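Local coordinates for sulfatase (Bacteroides fragilis CAG:558, PDB 6USS), which probably hydrolyses sulfate esters as a calcium-dependent arylsulfatase of a gut bacterium, at residues R33-G45 with P252-V264. The protein carries 1 engineered substitution. Numbering follows the deposited sequence.
Sequences RPNIILFMVDDMG and PFFLYMAHYAIHV. With CA (calcium ion), chain C.
I36 to M40 pair in parallel with F254 to A258 in the central sheet of the sulfatase, an alkaline phosphatase-like alpha/beta fold that carries its metal site at the C-terminal ends of its strands. Backbone bonds alternate along the pair, from I36 N to F253 O (3.1 Å) up to H259 N on M40 O, and strand 315-321 hydrogen-bonds the other edge of 35-41. Past the strands the pairing resumes: D42 N meets A261 O, and I262 N, after a cis peptide bond, reaches a lone pair of D42 O.

At the opposite end N35 completes the pattern with its side chain. Its OD1 takes F253 N at 2.9 Å in the carbonyl plane, while the amide lies stacked on the F253 ring, planes 11° apart, and CB sits over the ring centre. F253 offers this face because chi1 of 67°, with CG between the backbone N and the carbonyl carbon, turns the ring toward N35.

Apolar side chains suit both faces, each covered by helices. L38 CD2 lies 3.6 Å from Y256 CD1, the two side chains running alongside toward helix 88-97. On the other face F39 lies beside M257 and pushes CZ against the edge of the H259 ring, 3.3 Å from CD2; the planes are inclined at 59°.

The acidic residues D42 and D43 follow the C-terminal end of strand 35-41, where short carboxylates can reach the metal: D42 OD1 and D43 OD1 both bind calcium, with D322, N323 and the engineered C88 completing its site. Their OD2 atoms form salt bridges with K165 and K348, respectively, which would probably help fix the carboxylates' rotation. H263 CD2 comes close to both OD2 atoms: D42 OD2 lies near the ring plane at its edge, while D43 OD2, 2.9 Å from CD2, approaches obliquely; H263 ND1 is turned to V264 O at 2.7 Å.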
loop_
_atom_site.group_PDB
_atom_site.type_symbol
_atom_site.label_atom_id
_atom_site.label_comp_id
_atom_site.label_asym_id
_atom_site.label_seq_id
_atom_site.Cartn_x
_atom_site.Cartn_y
_atom_site.Cartn_z
ATOM N N ARG A 33 -8.248 14.718 16.542
ATOM C CA ARG A 33 -8.294 13.304 16.142
ATOM C C ARG A 33 -7.048 12.563 16.609
ATOM O O ARG A 33 -5.941 12.879 16.189
ATOM C CB ARG A 33 -8.445 13.150 14.618
ATOM C CG ARG A 33 -9.906 13.052 14.151
ATOM C CD ARG A 33 -10.033 12.619 12.711
ATOM N NE ARG A 33 -9.025 13.246 11.871
ATOM C CZ ARG A 33 -8.772 12.884 10.617
ATOM N NH1 ARG A 33 -9.467 11.900 10.064
ATOM N NH2 ARG A 33 -7.845 13.517 9.913
ATOM N N PRO A 34 -7.226 11.567 17.468
ATOM C CA PRO A 34 -6.068 10.935 18.103
ATOM C C PRO A 34 -5.367 9.955 17.181
ATOM O O PRO A 34 -5.956 9.405 16.247
ATOM C CB PRO A 34 -6.690 10.203 19.295
ATOM C CG PRO A 34 -8.053 9.787 18.768
ATOM C CD PRO A 34 -8.496 10.927 17.865
ATOM N N ASN A 35 -4.086 9.742 17.460
ATOM C CA ASN A 35 -3.429 8.543 16.971
ATOM C C ASN A 35 -3.905 7.343 17.776
ATOM O O ASN A 35 -4.299 7.464 18.936
ATOM C CB ASN A 35 -1.912 8.661 17.076
ATOM C CG ASN A 35 -1.408 9.982 16.581
ATOM O OD1 ASN A 35 -1.446 10.275 15.389
ATOM N ND2 ASN A 35 -0.934 10.796 17.495
ATOM N N ILE A 36 -3.852 6.180 17.145
ATOM C CA ILE A 36 -4.271 4.925 17.731
ATOM C C ILE A 36 -3.157 3.909 17.528
ATOM O O ILE A 36 -2.704 3.692 16.396
ATOM C CB ILE A 36 -5.573 4.441 17.078
ATOM C CG1 ILE A 36 -6.650 5.530 17.206
ATOM C CG2 ILE A 36 -5.977 3.086 17.636
ATOM C CD1 ILE A 36 -7.993 5.197 16.561
ATOM N N ILE A 37 -2.718 3.288 18.617
ATOM C CA ILE A 37 -1.854 2.119 18.555
ATOM C C ILE A 37 -2.634 0.921 19.078
ATOM O O ILE A 37 -3.081 0.915 20.236
ATOM C CB ILE A 37 -0.567 2.299 19.363
ATOM C CG1 ILE A 37 0.263 3.463 18.836
ATOM C CG2 ILE A 37 0.244 1.008 19.314
ATOM C CD1 ILE A 37 1.467 3.757 19.737
ATOM N N LEU A 38 -2.784 -0.093 18.224
ATOM C CA LEU A 38 -3.291 -1.412 18.597
ATOM C C LEU A 38 -2.088 -2.331 18.756
ATOM O O LEU A 38 -1.442 -2.689 17.763
ATOM C CB LEU A 38 -4.245 -1.950 17.530
ATOM C CG LEU A 38 -4.764 -3.370 17.731
ATOM C CD1 LEU A 38 -5.450 -3.483 19.089
ATOM C CD2 LEU A 38 -5.739 -3.723 16.607
ATOM N N PHE A 39 -1.767 -2.684 20.001
ATOM C CA PHE A 39 -0.611 -3.527 20.322
ATOM C C PHE A 39 -1.181 -4.920 20.575
ATOM O O PHE A 39 -1.882 -5.146 21.570
ATOM C CB PHE A 39 0.146 -2.948 21.517
ATOM C CG PHE A 39 1.446 -3.645 21.873
ATOM C CD1 PHE A 39 1.452 -4.788 22.659
ATOM C CD2 PHE A 39 2.668 -3.109 21.494
ATOM C CE1 PHE A 39 2.657 -5.401 23.028
ATOM C CE2 PHE A 39 3.878 -3.719 21.856
ATOM C CZ PHE A 39 3.870 -4.864 22.617
ATOM N N MET A 40 -0.908 -5.840 19.647
ATOM C CA MET A 40 -1.490 -7.181 19.634
ATOM C C MET A 40 -0.386 -8.205 19.847
ATOM O O MET A 40 0.548 -8.300 19.035
ATOM C CB MET A 40 -2.220 -7.461 18.315
ATOM C CG MET A 40 -2.868 -8.833 18.244
ATOM S SD MET A 40 -4.376 -9.029 19.235
ATOM C CE MET A 40 -5.401 -7.756 18.506
ATOM N N VAL A 41 -0.504 -8.983 20.920
ATOM C CA VAL A 41 0.421 -10.074 21.201
ATOM C C VAL A 41 -0.196 -11.371 20.708
ATOM O O VAL A 41 -1.418 -11.544 20.713
ATOM C CB VAL A 41 0.748 -10.143 22.703
ATOM C CG1 VAL A 41 1.857 -11.126 22.949
ATOM C CG2 VAL A 41 1.115 -8.758 23.211
ATOM N N ASP A 42 0.652 -12.292 20.268
ATOM C CA ASP A 42 0.209 -13.576 19.735
ATOM C C ASP A 42 0.234 -14.664 20.809
ATOM O O ASP A 42 1.235 -14.826 21.513
ATOM C CB ASP A 42 1.094 -13.997 18.564
ATOM C CG ASP A 42 0.471 -15.086 17.755
ATOM O OD1 ASP A 42 -0.778 -15.136 17.745
ATOM O OD2 ASP A 42 1.208 -15.887 17.134
ATOM N N ASP A 43 -0.861 -15.423 20.917
ATOM C CA ASP A 43 -0.923 -16.594 21.797
ATOM C C ASP A 43 -0.599 -16.256 23.252
ATOM O O ASP A 43 -0.076 -17.098 23.988
ATOM C CB ASP A 43 0.018 -17.714 21.319
ATOM C CG ASP A 43 -0.378 -18.288 19.966
ATOM O OD1 ASP A 43 -1.495 -17.964 19.508
ATOM O OD2 ASP A 43 0.428 -19.056 19.373
ATOM N N MET A 44 -0.894 -15.034 23.687
ATOM C CA MET A 44 -0.650 -14.627 25.065
ATOM C C MET A 44 -1.880 -14.934 25.928
ATOM O O MET A 44 -3.000 -14.549 25.581
ATOM C CB MET A 44 -0.294 -13.139 25.115
ATOM C CG MET A 44 -0.106 -12.566 26.517
ATOM S SD MET A 44 0.161 -10.779 26.568
ATOM C CE MET A 44 0.290 -10.494 28.339
ATOM N N GLY A 45 -1.668 -15.632 27.068
ATOM C CA GLY A 45 -2.773 -16.007 27.929
ATOM C C GLY A 45 -3.217 -14.904 28.903
ATOM O O GLY A 45 -2.508 -13.935 29.175
ATOM N N PRO A 252 -3.122 12.054 11.405
ATOM C CA PRO A 252 -2.949 11.104 12.505
ATOM C C PRO A 252 -2.520 9.755 11.953
ATOM O O PRO A 252 -2.629 9.475 10.754
ATOM C CB PRO A 252 -4.337 11.030 13.137
ATOM C CG PRO A 252 -5.266 11.298 11.988
ATOM C CD PRO A 252 -4.536 12.232 11.033
ATOM N N PHE A 253 -2.022 8.908 12.846
ATOM C CA PHE A 253 -1.571 7.592 12.434
ATOM C C PHE A 253 -2.322 6.489 13.176
ATOM O O PHE A 253 -2.960 6.699 14.217
ATOM C CB PHE A 253 -0.053 7.436 12.622
ATOM C CG PHE A 253 0.405 7.441 14.060
ATOM C CD1 PHE A 253 0.286 6.303 14.861
ATOM C CD2 PHE A 253 1.004 8.568 14.602
ATOM C CE1 PHE A 253 0.726 6.316 16.170
ATOM C CE2 PHE A 253 1.455 8.580 15.917
ATOM C CZ PHE A 253 1.314 7.468 16.701
ATOM N N PHE A 254 -2.243 5.303 12.598
ATOM C CA PHE A 254 -2.726 4.091 13.229
ATOM C C PHE A 254 -1.609 3.079 13.053
ATOM O O PHE A 254 -1.208 2.789 11.922
ATOM C CB PHE A 254 -4.027 3.626 12.586
ATOM C CG PHE A 254 -4.417 2.239 12.957
ATOM C CD1 PHE A 254 -4.876 1.950 14.230
ATOM C CD2 PHE A 254 -4.330 1.208 12.028
ATOM C CE1 PHE A 254 -5.254 0.649 14.573
ATOM C CE2 PHE A 254 -4.697 -0.098 12.368
ATOM C CZ PHE A 254 -5.162 -0.372 13.637
ATOM N N LEU A 255 -1.055 2.610 14.158
ATOM C CA LEU A 255 -0.027 1.587 14.143
ATOM C C LEU A 255 -0.631 0.290 14.659
ATOM O O LEU A 255 -1.076 0.228 15.808
ATOM C CB LEU A 255 1.156 2.010 15.003
ATOM C CG LEU A 255 2.149 0.885 15.313
ATOM C CD1 LEU A 255 2.675 0.308 14.040
ATOM C CD2 LEU A 255 3.303 1.396 16.180
ATOM N N TYR A 256 -0.659 -0.737 13.813
ATOM C CA TYR A 256 -1.052 -2.081 14.247
ATOM C C TYR A 256 0.225 -2.825 14.608
ATOM O O TYR A 256 0.866 -3.453 13.763
ATOM C CB TYR A 256 -1.834 -2.816 13.162
ATOM C CG TYR A 256 -2.284 -4.237 13.518
ATOM C CD1 TYR A 256 -2.789 -4.553 14.781
ATOM C CD2 TYR A 256 -2.235 -5.256 12.565
ATOM C CE1 TYR A 256 -3.224 -5.864 15.092
ATOM C CE2 TYR A 256 -2.665 -6.547 12.859
ATOM C CZ TYR A 256 -3.160 -6.850 14.123
ATOM O OH TYR A 256 -3.575 -8.145 14.381
ATOM N N MET A 257 0.605 -2.750 15.882
ATOM C CA MET A 257 1.814 -3.416 16.372
ATOM C C MET A 257 1.441 -4.837 16.763
ATOM O O MET A 257 0.977 -5.088 17.872
ATOM C CB MET A 257 2.407 -2.646 17.545
ATOM C CG MET A 257 3.751 -3.162 18.004
ATOM S SD MET A 257 5.036 -2.670 16.843
ATOM C CE MET A 257 6.439 -3.635 17.427
ATOM N N ALA A 258 1.645 -5.782 15.841
ATOM C CA ALA A 258 1.194 -7.164 16.012
ATOM C C ALA A 258 2.411 -8.080 16.131
ATOM O O ALA A 258 2.951 -8.535 15.125
ATOM C CB ALA A 258 0.288 -7.585 14.855
ATOM N N HIS A 259 2.813 -8.370 17.369
ATOM C CA HIS A 259 4.025 -9.139 17.629
ATOM C C HIS A 259 3.911 -10.573 17.126
ATOM O O HIS A 259 2.823 -11.162 17.086
ATOM C CB HIS A 259 4.343 -9.157 19.127
ATOM C CG HIS A 259 5.136 -7.979 19.564
ATOM N ND1 HIS A 259 6.492 -7.882 19.346
ATOM C CD2 HIS A 259 4.765 -6.823 20.161
ATOM C CE1 HIS A 259 6.927 -6.719 19.798
ATOM N NE2 HIS A 259 5.898 -6.059 20.302
ATOM N N TYR A 260 5.056 -11.133 16.728
ATOM C CA TYR A 260 5.107 -12.576 16.535
ATOM C C TYR A 260 5.219 -13.304 17.871
ATOM O O TYR A 260 4.725 -14.431 18.000
ATOM C CB TYR A 260 6.266 -12.955 15.610
ATOM C CG TYR A 260 5.962 -12.679 14.166
ATOM C CD1 TYR A 260 5.185 -13.554 13.431
ATOM C CD2 TYR A 260 6.438 -11.539 13.542
ATOM C CE1 TYR A 260 4.883 -13.303 12.116
ATOM C CE2 TYR A 260 6.141 -11.266 12.219
ATOM C CZ TYR A 260 5.360 -12.160 11.501
ATOM O OH TYR A 260 5.058 -11.935 10.168
ATOM N N ALA A 261 5.869 -12.684 18.860
ATOM C CA ALA A 261 5.820 -13.173 20.232
ATOM C C ALA A 261 4.372 -13.218 20.710
ATOM O O ALA A 261 3.580 -12.324 20.404
ATOM C CB ALA A 261 6.654 -12.261 21.133
ATOM N N ILE A 262 4.015 -14.245 21.483
ATOM C CA ILE A 262 4.935 -15.203 22.084
ATOM C C ILE A 262 4.734 -16.606 21.504
ATOM O O ILE A 262 4.694 -17.601 22.234
ATOM C CB ILE A 262 4.748 -15.204 23.603
ATOM C CG1 ILE A 262 3.265 -15.437 23.946
ATOM C CG2 ILE A 262 5.262 -13.891 24.187
ATOM C CD1 ILE A 262 2.943 -15.404 25.445
ATOM N N HIS A 263 4.598 -16.653 20.180
ATOM C CA HIS A 263 4.332 -17.869 19.426
ATOM C C HIS A 263 5.499 -18.846 19.551
ATOM O O HIS A 263 6.635 -18.461 19.834
ATOM C CB HIS A 263 4.096 -17.510 17.953
ATOM C CG HIS A 263 3.356 -18.554 17.178
ATOM N ND1 HIS A 263 3.993 -19.600 16.542
ATOM C CD2 HIS A 263 2.032 -18.719 16.940
ATOM C CE1 HIS A 263 3.093 -20.367 15.949
ATOM N NE2 HIS A 263 1.895 -19.852 16.173
ATOM N N VAL A 264 5.215 -20.126 19.330
ATOM C CA VAL A 264 6.278 -21.130 19.290
ATOM C C VAL A 264 7.071 -20.951 17.998
ATOM O O VAL A 264 6.563 -20.335 17.045
ATOM C CB VAL A 264 5.725 -22.560 19.424
ATOM C CG1 VAL A 264 5.127 -22.761 20.818
ATOM C CG2 VAL A 264 4.736 -22.916 18.280
HETATM CA CA CA C . -2.467 -16.687 17.887
HETATM O O HOH W 1 0.187 -10.360 17.143
HETATM O O HOH W 2 3.777 -15.424 15.494
HETATM O O HOH W 3 2.579 -20.671 20.100
#